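Local coordinates for protein pyridoxal kinase (Entamoeba histolytica, PDB 4S1H) that probably phosphorylates pyridoxal with ATP to give pyridoxal 5'-phosphate, and binds ADP and magnesium, at residues L225-K230 against Y266-E271; D59-M64 against V90-N95. All coordinates share one frame; numbering follows the deposited sequence.

Interaction 1 of 2, residues L225-K230 against Y266-E271; sequences LSWIIK and YLKGTE
A single water, W1, joins the indole of Trp227 to the backbone of 266-271: it accepts from Trp227 NE1 at 2.8 Å and donates to Leu267 O and to Gly269 O, each also 2.8 Å from the water oxygen. Gly269 O, the nearer carbonyl, is still 3.9 Å from Trp227 NE1, and the water bridges the difference. The water sits at the edge of the indole, in its plane. Farther round the rim, also near the ring plane, Lys268 O comes to 3.3 Å from Trp227 CZ2, whereas Gly269 O reaches CZ2 obliquely. Trp227 CG is anti to the carbonyl carbon (chi1 -74°), which carries the six-membered ring out from the helix to the loop. Lys268 bends at chi3 and chi4 and brings NZ to 4.0 Å from Trp227 CH2, while the CG2 methyl of Thr270 touches CH2 obliquely. Elsewhere round the indole, Phe29 packs edge-to-face and Arg240 of helix 234-250 makes a cation-pi contact. The last turn of helix 216-229 thus meets, mainly through Trp227 and a bridging water, a type I beta turn, Tyr266 to Gly269, closed by Gly269 N to Tyr266 O in the loop after helix 234-250.

Interaction 2 of 2, residues D59-M64 against V90-N95; sequences DFISIM and VYETIN
Glu92 reaches from helix 90-95 toward helix 59-64 and meets two of its side chains in succession. CB lies 4.2 Å from Phe60 CE2. CG, placed anti to the backbone N (chi1 -178°), comes to the edge of the Phe60 ring in its plane, 3.8 Å from CE2, and also touches CG1 of Ile61. The chain then bends at chi2, so that CD and OE2 pass across Ile61 CG1 rather than continuing along the phenyl, the Glu92 and Ile61 side chains crossing at about a right angle; OE2 is 3.9 Å from Ile61 CG1. Ring and carboxylate planes stand nearly perpendicular, 87° apart. The two helices run almost parallel, at 18°, with axes 11.0 Å apart, as neighbouring helices do when they pack on one side of the central sheet in the ribokinase-like alpha/beta fold; Phe60 and Met64 also lie on Val36 of strand 33-41. The carboxylate is held by its own helix: OE1 accepts from Asn95 ND2 at 3.1 Å, from above the carboxylate plane but in the plane of the amide, and OE2 forms a salt bridge with Arg96. This pairing satisfies the acid beside aliphatic carbon and probably favours its charged form. Deeper in the interface, Thr93 OG1 approaches Phe60 CZ obliquely to 3.3 Å, the two side chains crossing at about a right angle; the Thr93 hydroxyl OG1 is hydrogen-bonded to Leu89 O, one turn back. Met64 CG sits on one face of the Phe60 ring, 4.1 Å above its plane and offset toward the rim.

From the N terminus, the chain first closes interaction 2: helix 57-69 is followed by strand 78-81 and then helix 87-100, so 25 residues, including strand 78-81, separate 59-64 from 90-95. The chain continues through the later strands of the mixed sheet and the antiparallel sheet before helix 216-229 opens interaction 1. Its closure spans 35 residues, about half of them in helix 234-250, and brings in the loop that precedes strand 277-278. The two closures are in series, neither nested nor crossed, and do not touch, their centres 29 Å apart. Interaction 2 pairs helices near the subunit interface, whereas interaction 1 joins the end of helix 216-229 to a loop whose Leu267 side chain is about 12 Å from the bound ADP.

Interaction 1 of 2, residues L225-K230 against Y266-E271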
# COMPACT_ATOMS: atom_id res chain seq x y z
N LEU A 225 -1.46 -16.86 1.73
CA LEU A 225 -1.94 -16.72 0.34
C LEU A 225 -0.81 -16.64 -0.66
O LEU A 225 -0.89 -17.27 -1.71
CB LEU A 225 -2.77 -15.45 0.20
CG LEU A 225 -3.35 -15.23 -1.20
CD1 LEU A 225 -4.50 -16.19 -1.46
CD2 LEU A 225 -3.75 -13.77 -1.36
N SER A 226 0.25 -15.88 -0.35
CA SER A 226 1.39 -15.77 -1.26
C SER A 226 1.96 -17.17 -1.55
O SER A 226 2.22 -17.49 -2.69
CB SER A 226 2.47 -14.85 -0.72
OG SER A 226 1.94 -13.55 -0.57
N TRP A 227 2.14 -18.01 -0.52
CA TRP A 227 2.69 -19.35 -0.76
C TRP A 227 1.71 -20.27 -1.51
O TRP A 227 2.13 -21.01 -2.37
CB TRP A 227 3.12 -20.01 0.55
CG TRP A 227 4.37 -19.46 1.12
CD1 TRP A 227 4.54 -19.00 2.37
CD2 TRP A 227 5.65 -19.33 0.46
NE1 TRP A 227 5.84 -18.58 2.55
CE2 TRP A 227 6.53 -18.76 1.38
CE3 TRP A 227 6.13 -19.64 -0.83
CZ2 TRP A 227 7.87 -18.47 1.08
CZ3 TRP A 227 7.46 -19.33 -1.15
CH2 TRP A 227 8.31 -18.76 -0.20
N ILE A 228 0.42 -20.13 -1.24
CA ILE A 228 -0.58 -20.82 -2.06
C ILE A 228 -0.47 -20.41 -3.53
O ILE A 228 -0.48 -21.26 -4.43
CB ILE A 228 -1.99 -20.56 -1.55
CG1 ILE A 228 -2.22 -21.25 -0.19
CG2 ILE A 228 -3.02 -21.07 -2.55
CD1 ILE A 228 -3.44 -20.79 0.54
N ILE A 229 -0.37 -19.12 -3.76
CA ILE A 229 -0.18 -18.61 -5.10
C ILE A 229 1.06 -19.19 -5.77
O ILE A 229 1.03 -19.53 -6.98
CB ILE A 229 -0.19 -17.05 -5.14
CG1 ILE A 229 -1.60 -16.55 -4.84
CG2 ILE A 229 0.30 -16.52 -6.49
CD1 ILE A 229 -1.73 -15.06 -4.57
N LYS A 230 2.16 -19.27 -5.03
CA LYS A 230 3.42 -19.85 -5.55
C LYS A 230 3.37 -21.38 -5.76
O LYS A 230 4.35 -21.96 -6.23
CB LYS A 230 4.60 -19.45 -4.65
CG LYS A 230 4.89 -17.95 -4.56
CD LYS A 230 5.38 -17.35 -5.85
CE LYS A 230 5.50 -15.84 -5.72
NZ LYS A 230 5.92 -15.24 -7.01
N TYR A 266 12.78 -11.43 5.17
CA TYR A 266 12.45 -12.76 5.71
C TYR A 266 11.04 -13.19 5.34
O TYR A 266 10.64 -14.29 5.72
CB TYR A 266 12.62 -12.78 7.25
CG TYR A 266 13.99 -12.31 7.68
CD1 TYR A 266 15.11 -13.13 7.57
CD2 TYR A 266 14.19 -11.01 8.13
CE1 TYR A 266 16.35 -12.68 7.93
CE2 TYR A 266 15.43 -10.54 8.50
CZ TYR A 266 16.52 -11.37 8.38
OH TYR A 266 17.77 -10.94 8.73
N LEU A 267 10.29 -12.38 4.58
CA LEU A 267 8.90 -12.69 4.30
C LEU A 267 8.75 -13.92 3.39
O LEU A 267 7.79 -14.68 3.56
CB LEU A 267 8.16 -11.49 3.71
CG LEU A 267 7.85 -10.34 4.67
CD1 LEU A 267 7.21 -9.22 3.91
CD2 LEU A 267 6.91 -10.76 5.81
N LYS A 268 9.72 -14.12 2.50
CA LYS A 268 9.79 -15.26 1.60
C LYS A 268 10.58 -16.42 2.18
O LYS A 268 10.96 -17.35 1.46
CB LYS A 268 10.40 -14.86 0.25
CG LYS A 268 9.52 -13.97 -0.60
CD LYS A 268 10.12 -13.67 -1.98
CE LYS A 268 10.42 -14.91 -2.81
NZ LYS A 268 9.42 -16.03 -2.84
N GLY A 269 10.80 -16.41 3.50
CA GLY A 269 11.43 -17.52 4.20
C GLY A 269 10.71 -18.81 3.99
O GLY A 269 9.48 -18.85 3.95
N THR A 270 11.49 -19.87 3.85
CA THR A 270 10.95 -21.20 3.60
C THR A 270 11.11 -22.10 4.80
O THR A 270 10.70 -23.26 4.72
CB THR A 270 11.65 -21.87 2.40
OG1 THR A 270 13.06 -21.93 2.64
CG2 THR A 270 11.35 -21.12 1.14
N GLU A 271 11.65 -21.60 5.92
CA GLU A 271 11.74 -22.43 7.15
C GLU A 271 10.35 -22.83 7.63
O GLU A 271 9.43 -22.01 7.64
CB GLU A 271 12.48 -21.69 8.26
CG GLU A 271 13.05 -22.64 9.31
CD GLU A 271 13.67 -21.97 10.52
OE1 GLU A 271 13.40 -20.78 10.80
OE2 GLU A 271 14.41 -22.68 11.23
O HOH W 1 7.31 -17.23 4.53

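Interaction 2 of 2, residues D59-M64 against V90-N95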
# COMPACT_ATOMS: atom_id res chain seq x y z
N ASP A 59 -18.67 5.13 -3.54
CA ASP A 59 -17.28 5.16 -3.97
C ASP A 59 -16.75 3.75 -4.23
O ASP A 59 -16.04 3.52 -5.20
CB ASP A 59 -16.40 5.90 -2.94
CG ASP A 59 -16.71 7.40 -2.90
OD1 ASP A 59 -16.98 8.00 -3.97
OD2 ASP A 59 -16.73 7.99 -1.79
N PHE A 60 -17.10 2.79 -3.37
CA PHE A 60 -16.70 1.42 -3.58
C PHE A 60 -17.25 0.88 -4.92
O PHE A 60 -16.53 0.24 -5.70
CB PHE A 60 -17.19 0.61 -2.36
CG PHE A 60 -16.82 -0.84 -2.38
CD1 PHE A 60 -15.54 -1.26 -2.04
CD2 PHE A 60 -17.74 -1.79 -2.76
CE1 PHE A 60 -15.20 -2.61 -2.05
CE2 PHE A 60 -17.42 -3.15 -2.75
CZ PHE A 60 -16.15 -3.56 -2.41
N ILE A 61 -18.54 1.11 -5.19
CA ILE A 61 -19.15 0.73 -6.46
C ILE A 61 -18.47 1.39 -7.65
O ILE A 61 -18.15 0.75 -8.66
CB ILE A 61 -20.68 1.00 -6.44
CG1 ILE A 61 -21.35 0.06 -5.45
CG2 ILE A 61 -21.28 0.85 -7.81
CD1 ILE A 61 -22.80 0.40 -5.17
N SER A 62 -18.20 2.68 -7.52
CA SER A 62 -17.52 3.42 -8.58
C SER A 62 -16.17 2.81 -8.90
O SER A 62 -15.80 2.64 -10.08
CB SER A 62 -17.31 4.86 -8.13
OG SER A 62 -16.72 5.61 -9.15
N ILE A 63 -15.40 2.52 -7.87
CA ILE A 63 -14.12 1.81 -8.02
C ILE A 63 -14.26 0.44 -8.70
O ILE A 63 -13.56 0.15 -9.67
CB ILE A 63 -13.40 1.66 -6.67
CG1 ILE A 63 -12.91 3.04 -6.23
CG2 ILE A 63 -12.26 0.65 -6.73
CD1 ILE A 63 -12.60 3.13 -4.75
N MET A 64 -15.19 -0.39 -8.22
CA MET A 64 -15.30 -1.73 -8.78
C MET A 64 -15.77 -1.69 -10.24
O MET A 64 -15.24 -2.42 -11.10
CB MET A 64 -16.22 -2.60 -7.92
CG MET A 64 -15.69 -2.83 -6.52
SD MET A 64 -14.12 -3.70 -6.43
CE MET A 64 -14.62 -5.34 -6.90
N VAL A 90 -20.23 -5.28 2.43
CA VAL A 90 -20.14 -6.71 2.40
C VAL A 90 -21.09 -7.28 1.35
O VAL A 90 -20.70 -8.17 0.60
CB VAL A 90 -20.43 -7.35 3.79
CG1 VAL A 90 -20.38 -8.87 3.73
CG2 VAL A 90 -19.43 -6.83 4.83
N TYR A 91 -22.35 -6.83 1.37
CA TYR A 91 -23.34 -7.33 0.41
C TYR A 91 -22.93 -6.97 -1.02
O TYR A 91 -23.05 -7.80 -1.90
CB TYR A 91 -24.75 -6.86 0.74
CG TYR A 91 -25.31 -7.54 1.99
CD1 TYR A 91 -25.43 -8.91 2.04
CD2 TYR A 91 -25.66 -6.79 3.10
CE1 TYR A 91 -25.92 -9.54 3.18
CE2 TYR A 91 -26.16 -7.41 4.24
CZ TYR A 91 -26.27 -8.78 4.26
OH TYR A 91 -26.74 -9.44 5.38
N GLU A 92 -22.38 -5.78 -1.23
CA GLU A 92 -21.89 -5.44 -2.56
C GLU A 92 -20.71 -6.31 -2.99
O GLU A 92 -20.66 -6.79 -4.13
CB GLU A 92 -21.49 -3.99 -2.62
CG GLU A 92 -21.00 -3.51 -3.99
CD GLU A 92 -21.95 -3.79 -5.15
OE1 GLU A 92 -23.17 -4.07 -4.96
OE2 GLU A 92 -21.44 -3.72 -6.29
N THR A 93 -19.80 -6.58 -2.05
CA THR A 93 -18.70 -7.49 -2.30
C THR A 93 -19.22 -8.87 -2.71
O THR A 93 -18.66 -9.50 -3.60
CB THR A 93 -17.78 -7.58 -1.10
OG1 THR A 93 -17.12 -6.32 -0.93
CG2 THR A 93 -16.75 -8.69 -1.27
N ILE A 94 -20.26 -9.37 -2.04
CA ILE A 94 -20.85 -10.66 -2.43
C ILE A 94 -21.22 -10.64 -3.91
O ILE A 94 -20.93 -11.60 -4.60
CB ILE A 94 -22.05 -11.05 -1.54
CG1 ILE A 94 -21.58 -11.47 -0.14
CG2 ILE A 94 -22.88 -12.18 -2.16
CD1 ILE A 94 -22.68 -11.48 0.89
N ASN A 95 -21.85 -9.56 -4.37
CA ASN A 95 -22.21 -9.44 -5.78
C ASN A 95 -20.98 -9.52 -6.67
O ASN A 95 -21.02 -10.20 -7.68
CB ASN A 95 -22.94 -8.14 -6.07
CG ASN A 95 -24.27 -8.02 -5.37
OD1 ASN A 95 -24.96 -9.01 -5.16
ND2 ASN A 95 -24.65 -6.79 -5.04